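Local coordinates for aminotransferase, class V family protein (Trichomonas vaginalis, PDB 5F8V) that probably catalyses the pyridoxal-phosphate-dependent transamination between O-phospho-L-serine and 2-oxoglutarate in serine biosynthesis, at residues A[88-93]-A[118-123]. Sequence-based numbering, arbitrary orientation.
Sequences NFIGEH and PGVTVN
Ile90 and Val120 make a small apolar contact between the turn after helix 78-89 and the residues leading into strand 121-124, at the edge of the central sheet. The two side chains meet tip to tip, Ile90 CG2 lying 3.9 Å from Val120 CG2, and just 114 Å² is buried in all. In Val120, chi1 of -177° places CG2 anti to the carbonyl carbon, beside the backbone N; this methyl reaches across and also lies 4.0 Å from His93 O, a van der Waals approach. Residues Ile90 to His93 form a type II' beta turn, with Gly91 at positive phi (61°), and Ile90 O accepts two hydrogen bonds, from His93 N at 3.1 Å and from His93 ND1 at 2.9 Å. These donors arrive from opposite faces of the carbonyl plane, and the oxygen lies in the imidazole plane, which should restrict rotation of the ring. Ile90 also packs on Val96 of strand 95-98, the parallel neighbour to which Thr121 and Asn123 are joined by backbone hydrogen bonds. Joining a helix-to-strand turn to the start of the next parallel strand, the contact belongs to the beta-alpha-beta architecture of the large domain in fold-type I PLP enzymes.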
ATOM      1  N   ASN A  88      -8.504 -13.893  -9.924  1.00 14.50           N
ATOM      2  CA  ASN A  88      -8.260 -13.419 -11.287  1.00 14.56           C
ATOM      3  C   ASN A  88      -8.016 -14.487 -12.356  1.00 15.07           C
ATOM      4  O   ASN A  88      -8.327 -14.249 -13.524  1.00 14.69           O
ATOM      5  CB  ASN A  88      -7.067 -12.437 -11.298  1.00 14.31           C
ATOM      6  CG  ASN A  88      -7.448 -11.041 -10.838  1.00 14.47           C
ATOM      7  OD1 ASN A  88      -7.903 -10.219 -11.638  1.00 14.69           O
ATOM      8  ND2 ASN A  88      -7.240 -10.751  -9.553  1.00 14.22           N
ATOM      9  N   PHE A  89      -7.439 -15.633 -11.984  1.00 15.51           N
ATOM     10  CA  PHE A  89      -6.883 -16.571 -12.978  1.00 15.88           C
ATOM     11  C   PHE A  89      -7.372 -18.024 -12.949  1.00 16.09           C
ATOM     12  O   PHE A  89      -6.935 -18.823 -13.785  1.00 15.91           O
ATOM     13  CB  PHE A  89      -5.348 -16.575 -12.897  1.00 16.08           C
ATOM     14  CG  PHE A  89      -4.718 -15.230 -13.116  1.00 16.18           C
ATOM     15  CD1 PHE A  89      -4.944 -14.516 -14.295  1.00 16.27           C
ATOM     16  CD2 PHE A  89      -3.862 -14.681 -12.157  1.00 16.11           C
ATOM     17  CE1 PHE A  89      -4.352 -13.278 -14.494  1.00 15.79           C
ATOM     18  CE2 PHE A  89      -3.270 -13.449 -12.359  1.00 15.98           C
ATOM     19  CZ  PHE A  89      -3.515 -12.750 -13.530  1.00 15.92           C
ATOM     20  N   ILE A  90      -8.245 -18.385 -12.012  1.00 16.59           N
ATOM     21  CA  ILE A  90      -8.897 -19.699 -12.067  1.00 17.16           C
ATOM     22  C   ILE A  90      -9.728 -19.808 -13.354  1.00 17.88           C
ATOM     23  O   ILE A  90      -9.703 -20.834 -14.026  1.00 17.58           O
ATOM     24  CB  ILE A  90      -9.781 -19.966 -10.822  1.00 17.30           C
ATOM     25  CG1 ILE A  90      -8.883 -20.214  -9.602  1.00 17.30           C
ATOM     26  CG2 ILE A  90     -10.705 -21.169 -11.042  1.00 17.48           C
ATOM     27  CD1 ILE A  90      -9.620 -20.232  -8.283  1.00 17.49           C
ATOM     28  N   GLY A  91     -10.442 -18.738 -13.685  1.00 18.99           N
ATOM     29  CA  GLY A  91     -11.384 -18.734 -14.796  1.00 20.29           C
ATOM     30  C   GLY A  91     -12.475 -19.760 -14.544  1.00 21.04           C
ATOM     31  O   GLY A  91     -13.046 -19.806 -13.454  1.00 20.93           O
ATOM     32  N   GLU A  92     -12.719 -20.602 -15.547  1.00 22.21           N
ATOM     33  CA  GLU A  92     -13.688 -21.691 -15.465  1.00 23.81           C
ATOM     34  C   GLU A  92     -13.000 -23.041 -15.249  1.00 23.00           C
ATOM     35  O   GLU A  92     -13.660 -24.076 -15.326  1.00 23.44           O
ATOM     36  CB  GLU A  92     -14.529 -21.761 -16.757  1.00 25.19           C
ATOM     37  CG  GLU A  92     -15.184 -20.457 -17.202  1.00 27.34           C
ATOM     38  CD  GLU A  92     -16.428 -20.086 -16.398  1.00 30.00           C
ATOM     39  OE1 GLU A  92     -16.610 -20.587 -15.260  1.00 31.56           O
ATOM     40  OE2 GLU A  92     -17.229 -19.269 -16.912  1.00 32.35           O
ATOM     41  N   HIS A  93     -11.693 -23.045 -14.980  1.00 22.52           N
ATOM     42  CA  HIS A  93     -10.960 -24.296 -14.756  1.00 22.01           C
ATOM     43  C   HIS A  93     -11.362 -24.944 -13.433  1.00 22.08           C
ATOM     44  O   HIS A  93     -11.801 -24.263 -12.509  1.00 21.61           O
ATOM     45  CB  HIS A  93      -9.453 -24.059 -14.795  1.00 22.07           C
ATOM     46  CG  HIS A  93      -8.958 -23.568 -16.119  1.00 21.91           C
ATOM     47  ND1 HIS A  93      -8.833 -22.230 -16.415  1.00 21.44           N
ATOM     48  CD2 HIS A  93      -8.575 -24.237 -17.232  1.00 22.06           C
ATOM     49  CE1 HIS A  93      -8.396 -22.094 -17.654  1.00 21.33           C
ATOM     50  NE2 HIS A  93      -8.233 -23.297 -18.173  1.00 21.62           N
ATOM     51  N   PRO A 118     -15.745 -22.818  -4.868  1.00 21.13           N
ATOM     52  CA  PRO A 118     -16.491 -24.050  -5.157  1.00 21.55           C
ATOM     53  C   PRO A 118     -16.079 -24.701  -6.470  1.00 21.82           C
ATOM     54  O   PRO A 118     -15.923 -24.005  -7.482  1.00 22.00           O
ATOM     55  CB  PRO A 118     -17.943 -23.565  -5.241  1.00 21.65           C
ATOM     56  CG  PRO A 118     -17.992 -22.427  -4.297  1.00 21.39           C
ATOM     57  CD  PRO A 118     -16.660 -21.736  -4.452  1.00 21.48           C
ATOM     58  N   GLY A 119     -15.863 -26.013  -6.431  1.00 22.00           N
ATOM     59  CA  GLY A 119     -15.565 -26.796  -7.625  1.00 22.13           C
ATOM     60  C   GLY A 119     -14.143 -26.693  -8.139  1.00 22.58           C
ATOM     61  O   GLY A 119     -13.884 -27.075  -9.277  1.00 24.42           O
ATOM     62  N   VAL A 120     -13.219 -26.179  -7.320  1.00 21.88           N
ATOM     63  CA  VAL A 120     -11.821 -26.049  -7.722  1.00 21.43           C
ATOM     64  C   VAL A 120     -10.952 -26.892  -6.806  1.00 20.90           C
ATOM     65  O   VAL A 120     -10.940 -26.681  -5.591  1.00 20.24           O
ATOM     66  CB  VAL A 120     -11.325 -24.588  -7.710  1.00 21.36           C
ATOM     67  CG1 VAL A 120      -9.894 -24.508  -8.216  1.00 20.87           C
ATOM     68  CG2 VAL A 120     -12.229 -23.702  -8.567  1.00 21.50           C
ATOM     69  N   THR A 121     -10.234 -27.846  -7.398  1.00 20.40           N
ATOM     70  CA  THR A 121      -9.271 -28.667  -6.670  1.00 21.12           C
ATOM     71  C   THR A 121      -7.982 -27.856  -6.477  1.00 20.67           C
ATOM     72  O   THR A 121      -7.321 -27.518  -7.449  1.00 20.91           O
ATOM     73  CB  THR A 121      -8.969 -29.981  -7.430  1.00 21.31           C
ATOM     74  OG1 THR A 121     -10.190 -30.707  -7.644  1.00 21.84           O
ATOM     75  CG2 THR A 121      -8.003 -30.867  -6.652  1.00 21.73           C
ATOM     76  N   VAL A 122      -7.648 -27.539  -5.228  1.00 20.24           N
ATOM     77  CA  VAL A 122      -6.400 -26.852  -4.899  1.00 19.59           C
ATOM     78  C   VAL A 122      -5.345 -27.912  -4.580  1.00 19.41           C
ATOM     79  O   VAL A 122      -5.307 -28.457  -3.480  1.00 18.68           O
ATOM     80  CB  VAL A 122      -6.573 -25.886  -3.715  1.00 19.77           C
ATOM     81  CG1 VAL A 122      -5.298 -25.069  -3.501  1.00 19.47           C
ATOM     82  CG2 VAL A 122      -7.777 -24.971  -3.941  1.00 19.28           C
ATOM     83  N   ASN A 123      -4.492 -28.192  -5.561  1.00 19.35           N
ATOM     84  CA  ASN A 123      -3.581 -29.318  -5.508  1.00 19.73           C
ATOM     85  C   ASN A 123      -2.155 -28.880  -5.183  1.00 19.35           C
ATOM     86  O   ASN A 123      -1.608 -28.000  -5.846  1.00 18.47           O
ATOM     87  CB  ASN A 123      -3.608 -30.049  -6.851  1.00 20.58           C
ATOM     88  CG  ASN A 123      -2.750 -31.298  -6.855  1.00 21.40           C
ATOM     89  OD1 ASN A 123      -2.811 -32.101  -5.927  1.00 22.64           O
ATOM     90  ND2 ASN A 123      -1.938 -31.462  -7.893  1.00 21.83           N
TER